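Gamma-butyrobetaine hydroxylase-like N-terminal domain-containing protein (Acidithiobacillus ferrooxidans, PDB 3LUU) has no established function but binds a zinc ion and belongs to the family of the gamma-butyrobetaine hydroxylase N-terminal domain. Local coordinates at residues A[31-42]-A[90-101]; A[60-68]-A[77-85]. One frame throughout, in Å; residues are numbered along the deposited sequence. Where two conformers were deposited one is given.

Contact 1 of 2, residues A[31-42]-A[90-101]. With ZN (zinc ion), chain B.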
loop_
_atom_site.group_PDB
_atom_site.type_symbol
_atom_site.label_atom_id
_atom_site.label_comp_id
_atom_site.label_asym_id
_atom_site.label_seq_id
_atom_site.Cartn_x
_atom_site.Cartn_y
_atom_site.Cartn_z
ATOM N N SER A 31 -5.436 -4.528 7.216
ATOM C CA SER A 31 -4.014 -4.223 7.189
ATOM C C SER A 31 -3.857 -2.766 7.505
ATOM O O SER A 31 -4.692 -1.947 7.119
ATOM C CB SER A 31 -3.411 -4.518 5.822
ATOM O OG SER A 31 -3.541 -5.885 5.462
ATOM N N ARG A 32 -2.821 -2.439 8.267
ATOM C CA ARG A 32 -2.443 -1.061 8.490
ATOM C C ARG A 32 -0.983 -0.978 8.051
ATOM O O ARG A 32 -0.084 -1.388 8.787
ATOM C CB ARG A 32 -2.631 -0.647 9.943
ATOM C CG ARG A 32 -4.062 -0.712 10.448
ATOM C CD ARG A 32 -4.154 -0.304 11.954
ATOM N NE ARG A 32 -4.515 1.099 12.110
ATOM C CZ ARG A 32 -3.671 2.127 12.242
ATOM N NH1 ARG A 32 -2.354 1.952 12.289
ATOM N NH2 ARG A 32 -4.163 3.361 12.345
ATOM N N LEU A 33 -0.770 -0.441 6.846
ATOM C CA LEU A 33 0.534 -0.381 6.217
ATOM C C LEU A 33 0.996 1.070 6.204
ATOM O O LEU A 33 0.287 1.920 5.672
ATOM C CB LEU A 33 0.447 -0.931 4.798
ATOM C CG LEU A 33 0.169 -2.435 4.720
ATOM C CD1 LEU A 33 -0.186 -2.796 3.291
ATOM C CD2 LEU A 33 1.406 -3.181 5.237
ATOM N N THR A 34 2.154 1.364 6.816
ATOM C CA THR A 34 2.628 2.756 6.820
ATOM C C THR A 34 2.960 3.218 5.391
ATOM O O THR A 34 3.437 2.447 4.526
ATOM C CB THR A 34 3.858 3.001 7.733
ATOM O OG1 THR A 34 4.964 2.267 7.236
ATOM C CG2 THR A 34 3.566 2.619 9.199
ATOM N N PHE A 35 2.720 4.499 5.144
ATOM C CA PHE A 35 3.148 5.109 3.880
ATOM C C PHE A 35 4.630 4.856 3.609
ATOM O O PHE A 35 5.033 4.594 2.468
ATOM C CB PHE A 35 2.870 6.615 3.933
ATOM C CG PHE A 35 1.391 6.981 3.911
ATOM C CD1 PHE A 35 0.404 6.045 3.635
ATOM C CD2 PHE A 35 0.987 8.292 4.093
ATOM C CE1 PHE A 35 -0.933 6.392 3.593
ATOM C CE2 PHE A 35 -0.384 8.634 4.033
ATOM C CZ PHE A 35 -1.323 7.672 3.765
ATOM N N GLU A 36 5.445 4.964 4.660
ATOM C CA GLU A 36 6.879 4.731 4.560
ATOM C C GLU A 36 7.178 3.336 4.049
ATOM O O GLU A 36 7.973 3.169 3.154
ATOM C CB GLU A 36 7.525 4.876 5.919
ATOM C CG GLU A 36 9.029 4.638 5.906
ATOM C CD GLU A 36 9.648 4.566 7.302
ATOM O OE1 GLU A 36 8.949 4.196 8.280
ATOM O OE2 GLU A 36 10.852 4.902 7.407
ATOM N N HIS A 37 6.573 2.339 4.688
ATOM C CA HIS A 37 6.744 0.933 4.315
ATOM C C HIS A 37 6.354 0.690 2.861
ATOM O O HIS A 37 7.117 0.090 2.096
ATOM C CB HIS A 37 5.939 0.070 5.284
ATOM C CG HIS A 37 6.195 -1.398 5.185
ATOM N ND1 HIS A 37 5.416 -2.320 5.844
ATOM C CD2 HIS A 37 7.143 -2.105 4.536
ATOM C CE1 HIS A 37 5.868 -3.532 5.598
ATOM N NE2 HIS A 37 6.907 -3.429 4.800
ATOM N N LEU A 38 5.206 1.223 2.467
ATOM C CA LEU A 38 4.744 1.100 1.086
ATOM C C LEU A 38 5.761 1.710 0.092
ATOM O O LEU A 38 6.078 1.134 -0.961
ATOM C CB LEU A 38 3.360 1.759 0.933
ATOM C CG LEU A 38 2.184 1.059 1.630
ATOM C CD1 LEU A 38 1.034 2.034 1.777
ATOM C CD2 LEU A 38 1.754 -0.183 0.860
ATOM N N ARG A 39 6.292 2.867 0.445
ATOM C CA ARG A 39 7.255 3.522 -0.414
ATOM C C ARG A 39 8.552 2.730 -0.529
ATOM O O ARG A 39 9.089 2.571 -1.629
ATOM C CB ARG A 39 7.498 4.957 0.085
ATOM C CG ARG A 39 8.492 5.777 -0.729
ATOM C CD ARG A 39 8.084 5.913 -2.169
ATOM N NE ARG A 39 9.146 6.510 -2.954
ATOM C CZ ARG A 39 10.108 5.839 -3.587
ATOM N NH1 ARG A 39 10.167 4.521 -3.551
ATOM N NH2 ARG A 39 11.033 6.500 -4.265
ATOM N N VAL A 40 9.085 2.244 0.586
ATOM C CA VAL A 40 10.386 1.564 0.506
ATOM C C VAL A 40 10.250 0.182 -0.114
ATOM O O VAL A 40 11.219 -0.342 -0.623
ATOM C CB VAL A 40 11.151 1.540 1.849
ATOM C CG1 VAL A 40 11.323 2.980 2.386
ATOM C CG2 VAL A 40 10.467 0.728 2.847
ATOM N N GLU A 41 9.056 -0.402 -0.062
ATOM C CA GLU A 41 8.723 -1.670 -0.784
ATOM C C GLU A 41 8.000 -1.466 -2.113
ATOM O O GLU A 41 7.429 -2.404 -2.635
ATOM C CB GLU A 41 7.748 -2.503 0.046
ATOM C CG GLU A 41 8.198 -2.827 1.425
ATOM C CD GLU A 41 8.943 -4.094 1.463
ATOM O OE1 GLU A 41 9.559 -4.384 0.417
ATOM O OE2 GLU A 41 8.880 -4.787 2.513
ATOM N N CYS A 42 7.958 -0.248 -2.625
ATOM C CA CYS A 42 7.278 0.050 -3.880
ATOM C C CYS A 42 7.815 -0.835 -5.014
ATOM O O CYS A 42 8.981 -0.686 -5.363
ATOM C CB CYS A 42 7.484 1.527 -4.214
ATOM S SG CYS A 42 6.681 2.069 -5.723
ATOM N N PHE A 90 0.573 -1.782 -6.979
ATOM C CA PHE A 90 0.588 -2.736 -5.883
ATOM C C PHE A 90 -0.598 -3.658 -6.071
ATOM O O PHE A 90 -1.759 -3.208 -5.986
ATOM C CB PHE A 90 0.428 -2.037 -4.545
ATOM C CG PHE A 90 1.609 -1.195 -4.127
ATOM C CD1 PHE A 90 1.886 0.001 -4.773
ATOM C CD2 PHE A 90 2.382 -1.559 -3.030
ATOM C CE1 PHE A 90 2.928 0.801 -4.369
ATOM C CE2 PHE A 90 3.449 -0.757 -2.642
ATOM C CZ PHE A 90 3.711 0.415 -3.318
ATOM N N THR A 91 -0.333 -4.942 -6.292
ATOM C CA THR A 91 -1.433 -5.890 -6.377
ATOM C C THR A 91 -1.978 -6.113 -4.963
ATOM O O THR A 91 -1.270 -5.906 -3.967
ATOM C CB THR A 91 -1.035 -7.221 -6.987
ATOM O OG1 THR A 91 -0.119 -7.914 -6.125
ATOM C CG2 THR A 91 -0.393 -7.012 -8.354
ATOM N N TRP A 92 -3.240 -6.518 -4.885
ATOM C CA TRP A 92 -3.868 -6.893 -3.623
ATOM C C TRP A 92 -3.068 -7.975 -2.882
ATOM O O TRP A 92 -2.835 -7.862 -1.682
ATOM C CB TRP A 92 -5.304 -7.360 -3.857
ATOM C CG TRP A 92 -6.159 -6.352 -4.567
ATOM C CD1 TRP A 92 -6.945 -6.579 -5.659
ATOM C CD2 TRP A 92 -6.316 -4.968 -4.241
ATOM N NE1 TRP A 92 -7.584 -5.423 -6.031
ATOM C CE2 TRP A 92 -7.217 -4.417 -5.184
ATOM C CE3 TRP A 92 -5.812 -4.140 -3.231
ATOM C CZ2 TRP A 92 -7.607 -3.075 -5.157
ATOM C CZ3 TRP A 92 -6.209 -2.801 -3.202
ATOM C CH2 TRP A 92 -7.092 -2.289 -4.166
ATOM N N GLU A 93 -2.604 -8.976 -3.619
ATOM C CA GLU A 93 -1.790 -10.045 -3.076
ATOM C C GLU A 93 -0.510 -9.485 -2.439
ATOM O O GLU A 93 -0.153 -9.840 -1.320
ATOM C CB GLU A 93 -1.476 -11.098 -4.166
ATOM C CG GLU A 93 -1.427 -12.520 -3.681
ATOM N N TYR A 94 0.173 -8.599 -3.152
ATOM C CA TYR A 94 1.378 -7.950 -2.639
ATOM C C TYR A 94 1.117 -7.124 -1.369
ATOM O O TYR A 94 1.875 -7.211 -0.423
ATOM C CB TYR A 94 1.957 -7.039 -3.701
ATOM C CG TYR A 94 3.307 -6.484 -3.391
ATOM C CD1 TYR A 94 4.405 -7.311 -3.284
ATOM C CD2 TYR A 94 3.500 -5.151 -3.242
ATOM C CE1 TYR A 94 5.643 -6.810 -3.007
ATOM C CE2 TYR A 94 4.747 -4.640 -2.974
ATOM C CZ TYR A 94 5.804 -5.467 -2.862
ATOM O OH TYR A 94 7.048 -4.939 -2.618
ATOM N N LEU A 95 0.060 -6.322 -1.361
ATOM C CA LEU A 95 -0.281 -5.522 -0.192
ATOM C C LEU A 95 -0.536 -6.405 1.014
ATOM O O LEU A 95 -0.026 -6.148 2.120
ATOM C CB LEU A 95 -1.513 -4.671 -0.445
ATOM C CG LEU A 95 -1.356 -3.526 -1.403
ATOM C CD1 LEU A 95 -2.748 -2.952 -1.676
ATOM C CD2 LEU A 95 -0.417 -2.490 -0.810
ATOM N N ARG A 96 -1.300 -7.472 0.811
ATOM C CA ARG A 96 -1.549 -8.406 1.899
ATOM C C ARG A 96 -0.252 -9.029 2.443
ATOM O O ARG A 96 -0.081 -9.154 3.667
ATOM C CB ARG A 96 -2.543 -9.473 1.455
ATOM C CG ARG A 96 -3.051 -10.317 2.528
ATOM C CD ARG A 96 -3.791 -9.536 3.583
ATOM N NE ARG A 96 -4.006 -10.416 4.722
ATOM C CZ ARG A 96 -5.164 -10.960 5.080
ATOM N NH1 ARG A 96 -6.302 -10.729 4.411
ATOM N NH2 ARG A 96 -5.173 -11.755 6.139
ATOM N N ARG A 97 0.642 -9.406 1.530
ATOM C CA ARG A 97 1.960 -9.960 1.847
ATOM C C ARG A 97 2.828 -8.994 2.651
ATOM O O ARG A 97 3.594 -9.431 3.514
ATOM C CB ARG A 97 2.707 -10.382 0.556
ATOM C CG ARG A 97 2.712 -11.905 0.235
ATOM C CD ARG A 97 3.278 -12.256 -1.187
ATOM N NE ARG A 97 4.342 -11.341 -1.657
ATOM C CZ ARG A 97 5.622 -11.653 -1.920
ATOM N NH1 ARG A 97 6.089 -12.903 -1.802
ATOM N NH2 ARG A 97 6.454 -10.691 -2.336
ATOM N N LEU A 98 2.714 -7.689 2.376
ATOM C CA LEU A 98 3.456 -6.677 3.146
ATOM C C LEU A 98 3.042 -6.616 4.604
ATOM O O LEU A 98 3.810 -6.143 5.428
ATOM C CB LEU A 98 3.357 -5.272 2.538
ATOM C CG LEU A 98 4.080 -5.005 1.226
ATOM C CD1 LEU A 98 3.795 -3.547 0.867
ATOM C CD2 LEU A 98 5.593 -5.271 1.218
ATOM N N ASP A 99 1.838 -7.077 4.934
ATOM C CA ASP A 99 1.416 -7.151 6.342
ATOM C C ASP A 99 2.358 -8.016 7.225
ATOM O O ASP A 99 2.499 -7.770 8.424
ATOM C CB ASP A 99 -0.014 -7.695 6.443
ATOM C CG ASP A 99 -0.950 -6.781 7.205
ATOM O OD1 ASP A 99 -0.555 -5.703 7.715
ATOM O OD2 ASP A 99 -2.118 -7.171 7.272
ATOM N N ALA A 100 3.014 -9.009 6.634
ATOM C CA ALA A 100 4.012 -9.814 7.346
ATOM C C ALA A 100 5.511 -9.627 6.896
ATOM O O ALA A 100 6.404 -10.124 7.587
ATOM C CB ALA A 100 3.610 -11.267 7.252
ATOM N N GLU A 101 5.799 -8.918 5.790
ATOM C CA GLU A 101 7.182 -8.823 5.219
ATOM C C GLU A 101 7.603 -7.426 4.762
ATOM O O GLU A 101 6.881 -6.445 4.864
ATOM C CB GLU A 101 7.353 -9.778 4.015
ATOM C CG GLU A 101 6.779 -9.255 2.658
ATOM C CD GLU A 101 7.195 -10.085 1.440
ATOM O OE1 GLU A 101 7.028 -11.330 1.511
ATOM O OE2 GLU A 101 7.657 -9.484 0.422
ATOM O OXT GLU A 101 8.703 -7.235 4.227
HETATM ZN ZN ZN B . 8.200 -4.953 4.410
HETATM O O HOH W 1 2.019 -3.630 8.554
#
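Asp99 OD2 is gripped by two donors. Ser31 OG gives it a short hydrogen bond of 2.6 Å, coming from above the carboxylate plane, and His29 NE2 gives it a second. Ser31 OG is itself bonded to Trp25 NE1, so the hydroxyl joins Trp25 and Asp99 in a small polar chain.

The zinc site lies farther along the same pair of segments. His37 NE2, Glu41 OE2 and Glu101 O each stand 2.0 Å from the zinc ion. Glu101 OXT adds a longer bond of 2.3 Å, so the chain's terminal carboxylate, not the Glu101 side chain, chelates the metal with both oxygens. The Glu41 chain bends at chi2 (-90°), which turns its carboxylate back to the ion. Leu98 CD2 packs on this carboxylate, 3.6 Å from Glu41 CD.

Tyr94 OH donates to Glu41 O at 2.6 Å, lying in the carbonyl plane with a C=O...O angle of 146°. This bond probably helps to hold the backbone of a zinc ligand just after helix 35-40. Leu98 CG lies over one face of the Tyr94 ring.

An apolar layer adjoins the metal site through Leu98. Leu38 CD2 meets Leu95 CD2 at 3.6 Å, the two side chains crossing at about a right angle. Leu38 CD2 also touches Leu98 CD1 and Phe90 CE2. Leu38 O sits at the edge of the Phe90 ring, 3.4 Å from CZ. Leu33 continues the layer, its CD2 against Leu98 CB at 3.9 Å.

Helix 92-98 runs across strand 31-34 at 84°. That strand pairs with strand 20-25, where Met21 touches Leu38. Strand 90-91 pairs with strand 76-81, whose Leu79 touches Leu38 and Phe90. The two helices and two sheets thus meet around these leucines.

Contact 2 of 2, residues A[60-68]-A[77-85]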
loop_
_atom_site.group_PDB
_atom_site.type_symbol
_atom_site.label_atom_id
_atom_site.label_comp_id
_atom_site.label_asym_id
_atom_site.label_seq_id
_atom_site.Cartn_x
_atom_site.Cartn_y
_atom_site.Cartn_z
ATOM N N GLY A 60 15.445 6.603 4.199
ATOM C CA GLY A 60 15.122 8.003 3.880
ATOM C C GLY A 60 13.711 8.355 3.428
ATOM O O GLY A 60 13.493 9.435 2.842
ATOM N N LYS A 61 12.731 7.488 3.700
ATOM C CA LYS A 61 11.368 7.742 3.221
ATOM C C LYS A 61 10.357 7.921 4.352
ATOM O O LYS A 61 9.166 7.862 4.113
ATOM C CB LYS A 61 10.914 6.640 2.254
ATOM C CG LYS A 61 11.767 6.483 0.981
ATOM C CD LYS A 61 11.791 7.792 0.130
ATOM C CE LYS A 61 12.727 7.692 -1.127
ATOM N NZ LYS A 61 12.849 9.019 -1.885
ATOM N N GLU A 62 10.838 8.206 5.559
ATOM C CA GLU A 62 9.944 8.345 6.705
ATOM C C GLU A 62 8.947 9.512 6.590
ATOM O O GLU A 62 7.864 9.480 7.175
ATOM C CB GLU A 62 10.716 8.416 8.021
ATOM C CG GLU A 62 11.559 9.661 8.243
ATOM C CD GLU A 62 12.985 9.508 7.737
ATOM O OE1 GLU A 62 13.221 8.655 6.848
ATOM O OE2 GLU A 62 13.865 10.237 8.247
ATOM N N HIS A 63 9.307 10.529 5.815
ATOM C CA HIS A 63 8.420 11.670 5.635
ATOM C C HIS A 63 7.593 11.608 4.365
ATOM O O HIS A 63 6.794 12.515 4.102
ATOM C CB HIS A 63 9.203 12.973 5.759
ATOM C CG HIS A 63 9.481 13.357 7.191
ATOM N ND1 HIS A 63 10.752 13.395 7.730
ATOM C CD2 HIS A 63 8.639 13.694 8.200
ATOM C CE1 HIS A 63 10.682 13.755 8.998
ATOM N NE2 HIS A 63 9.411 13.939 9.311
ATOM N N VAL A 64 7.680 10.506 3.624
ATOM C CA VAL A 64 6.933 10.397 2.367
ATOM C C VAL A 64 5.454 10.068 2.673
ATOM O O VAL A 64 5.141 9.387 3.683
ATOM C CB VAL A 64 7.672 9.422 1.399
ATOM C CG1 VAL A 64 6.915 9.219 0.131
ATOM C CG2 VAL A 64 9.124 10.026 1.087
ATOM N N SER A 65 4.536 10.643 1.888
ATOM C CA SER A 65 3.135 10.301 2.030
ATOM C C SER A 65 2.545 9.786 0.721
ATOM O O SER A 65 3.098 9.999 -0.344
ATOM C CB SER A 65 2.329 11.486 2.570
ATOM O OG SER A 65 2.241 12.501 1.598
ATOM N N VAL A 66 1.440 9.046 0.836
ATOM C CA VAL A 66 0.645 8.643 -0.300
ATOM C C VAL A 66 -0.328 9.794 -0.566
ATOM O O VAL A 66 -1.167 10.150 0.276
ATOM C CB VAL A 66 -0.080 7.316 -0.051
ATOM C CG1 VAL A 66 -1.055 7.026 -1.162
ATOM C CG2 VAL A 66 0.959 6.184 0.097
ATOM N N VAL A 67 -0.170 10.409 -1.721
ATOM C CA VAL A 67 -1.008 11.533 -2.117
ATOM C C VAL A 67 -2.278 11.090 -2.832
ATOM O O VAL A 67 -3.304 11.765 -2.726
ATOM C CB VAL A 67 -0.210 12.578 -2.896
ATOM C CG1 VAL A 67 0.878 13.126 -1.981
ATOM C CG2 VAL A 67 0.369 12.022 -4.165
ATOM N N GLU A 68 -2.237 9.939 -3.512
ATOM C CA GLU A 68 -3.411 9.391 -4.150
ATOM C C GLU A 68 -3.301 7.901 -4.338
ATOM O O GLU A 68 -2.219 7.373 -4.477
ATOM C CB GLU A 68 -3.617 10.058 -5.515
ATOM C CG GLU A 68 -5.081 10.069 -5.914
ATOM C CD GLU A 68 -5.365 10.943 -7.112
ATOM O OE1 GLU A 68 -4.435 11.623 -7.615
ATOM O OE2 GLU A 68 -6.538 10.932 -7.553
ATOM N N VAL A 77 -3.730 -1.436 -7.133
ATOM C CA VAL A 77 -3.825 0.010 -6.989
ATOM C C VAL A 77 -2.459 0.635 -7.348
ATOM O O VAL A 77 -1.394 0.051 -7.114
ATOM C CB VAL A 77 -4.231 0.537 -5.551
ATOM C CG1 VAL A 77 -5.737 0.444 -5.329
ATOM C CG2 VAL A 77 -3.382 -0.116 -4.408
ATOM N N GLN A 78 -2.526 1.832 -7.907
ATOM C CA GLN A 78 -1.361 2.630 -8.183
ATOM C C GLN A 78 -1.289 3.625 -7.028
ATOM O O GLN A 78 -2.269 4.347 -6.751
ATOM C CB GLN A 78 -1.559 3.376 -9.490
ATOM C CG GLN A 78 -0.380 4.231 -9.921
ATOM C CD GLN A 78 -0.702 5.133 -11.116
ATOM O OE1 GLN A 78 -1.799 5.745 -11.214
ATOM N NE2 GLN A 78 0.261 5.261 -12.003
ATOM N N LEU A 79 -0.150 3.686 -6.362
ATOM C CA LEU A 79 0.029 4.667 -5.286
ATOM C C LEU A 79 0.889 5.816 -5.820
ATOM O O LEU A 79 1.909 5.589 -6.479
ATOM C CB LEU A 79 0.652 4.044 -4.044
ATOM C CG LEU A 79 -0.040 2.857 -3.390
ATOM C CD1 LEU A 79 0.622 2.555 -2.071
ATOM C CD2 LEU A 79 -1.545 3.099 -3.259
ATOM N N HIS A 80 0.439 7.045 -5.605
ATOM C CA HIS A 80 1.226 8.239 -5.931
ATOM C C HIS A 80 1.809 8.796 -4.639
ATOM O O HIS A 80 1.077 9.046 -3.674
ATOM C CB HIS A 80 0.370 9.299 -6.613
ATOM C CG HIS A 80 -0.216 8.846 -7.904
ATOM N ND1 HIS A 80 0.225 9.313 -9.120
ATOM C CD2 HIS A 80 -1.175 7.934 -8.172
ATOM C CE1 HIS A 80 -0.454 8.719 -10.082
ATOM N NE2 HIS A 80 -1.312 7.883 -9.535
ATOM N N PHE A 81 3.115 8.988 -4.633
ATOM C CA PHE A 81 3.836 9.397 -3.445
ATOM C C PHE A 81 4.281 10.858 -3.532
ATOM O O PHE A 81 4.372 11.447 -4.621
ATOM C CB PHE A 81 5.055 8.493 -3.226
ATOM C CG PHE A 81 4.708 7.058 -2.907
ATOM C CD1 PHE A 81 4.378 6.683 -1.612
ATOM C CD2 PHE A 81 4.771 6.081 -3.885
ATOM C CE1 PHE A 81 4.085 5.346 -1.305
ATOM C CE2 PHE A 81 4.475 4.749 -3.593
ATOM C CZ PHE A 81 4.130 4.392 -2.289
ATOM N N SER A 82 4.551 11.430 -2.363
ATOM C CA SER A 82 4.887 12.842 -2.246
ATOM C C SER A 82 6.322 13.179 -2.715
ATOM O O SER A 82 6.634 14.340 -2.928
ATOM C CB SER A 82 4.631 13.296 -0.814
ATOM O OG SER A 82 5.534 12.678 0.070
ATOM N N ASP A 83 7.186 12.176 -2.880
ATOM C CA ASP A 83 8.502 12.385 -3.502
ATOM C C ASP A 83 8.492 12.320 -5.062
ATOM O O ASP A 83 9.557 12.327 -5.655
ATOM C CB ASP A 83 9.562 11.446 -2.892
ATOM C CG ASP A 83 9.240 9.967 -3.093
ATOM O OD1 ASP A 83 8.110 9.618 -3.480
ATOM O OD2 ASP A 83 10.135 9.142 -2.897
ATOM N N GLY A 84 7.312 12.304 -5.711
ATOM C CA GLY A 84 7.166 12.264 -7.210
ATOM C C GLY A 84 6.975 10.852 -7.798
ATOM O O GLY A 84 6.575 10.655 -8.969
ATOM N N HIS A 85 7.254 9.855 -6.968
ATOM C CA HIS A 85 7.218 8.493 -7.450
ATOM C C HIS A 85 5.764 8.006 -7.505
ATOM O O HIS A 85 4.963 8.199 -6.597
ATOM C CB HIS A 85 8.227 7.639 -6.685
ATOM C CG HIS A 85 9.642 8.082 -6.921
ATOM N ND1 HIS A 85 10.408 7.603 -7.964
ATOM C CD2 HIS A 85 10.397 9.024 -6.304
ATOM C CE1 HIS A 85 11.590 8.194 -7.948
ATOM N NE2 HIS A 85 11.608 9.062 -6.950
#
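With chi1 at 67°, Ser82 OG stands between its own backbone N and carbonyl carbon, and from there it meets Ser65 N. Asp83 takes the same position (chi1 61°), which points its carboxylate at Lys61. The lysine chain bends at chi2 to come across it.

The Ser65 N-H to Ser82 OG bond is 2.9 Å long and nearly straight, at 172°. Ser82 N answers with a bond to Ser65 O, so the two serines are joined both ways. Lys61 NZ forms a salt bridge of 2.9 Å to Asp83 OD2, on the anti lone pair of that oxygen. OD2 is shared, because Arg39 NE also holds it. At Asp83 an alanine has no carboxylate, and would probably leave Lys61 and Arg39 without their common counter-charge and the lysine end free to turn.

Beyond the serines the strands pair antiparallel, with a classic beta bulge: two residues, Val67 and Glu68, stand against the single His80. Val67 N gives His80 O a bond of 2.7 Å, and Glu68 N adds a weak one. His80 N returns a bond to Glu68 O at 2.9 Å. Packing at the bulge is close, with Val67 CG2 3.1 Å from His80 O.

Val66 and Phe81 are a non-hydrogen-bonded pair, and Val66 CG2 meets Phe81 CE1 obliquely at 3.5 Å. Val64 CG1 lies 3.9 Å from Phe81 CB. Glu68 and His80 point to the other side of the sheet. A type I turn from Phe81 to Gly84 sets Ser82 and Asp83 in place.

These segments form the open end of the hairpin of strands 66-72 and 76-81. On the face that carries Val66 and Phe81, Val66 touches Phe35, and Phe81 touches Arg39, both of helix 35-40. Phe81 also reaches Phe90 of strand 89-91.

Contact 1 holds the zinc ligands His37, Glu41 and Glu101; contact 2 supplies none. Their centres are 13 Å apart, yet both reach the sheet of strands 76-81 and 89-91, and side chains of contact 2 touch helix 35-40. Arg39 NE of contact 1 makes a 2.8 Å salt bridge to Asp83 OD2 of contact 2, tying the helix that carries His37 to the turn after strand 76-81. Phe90 N and Val77 O, 2.7 Å apart, probably form a hydrogen bond between neighbouring strands. The side chain of Phe81 is about 8 Å from that of Glu41, so the hairpin is near the metal site without touching it. The Lys61 side chain is about 12 Å from the zinc ion.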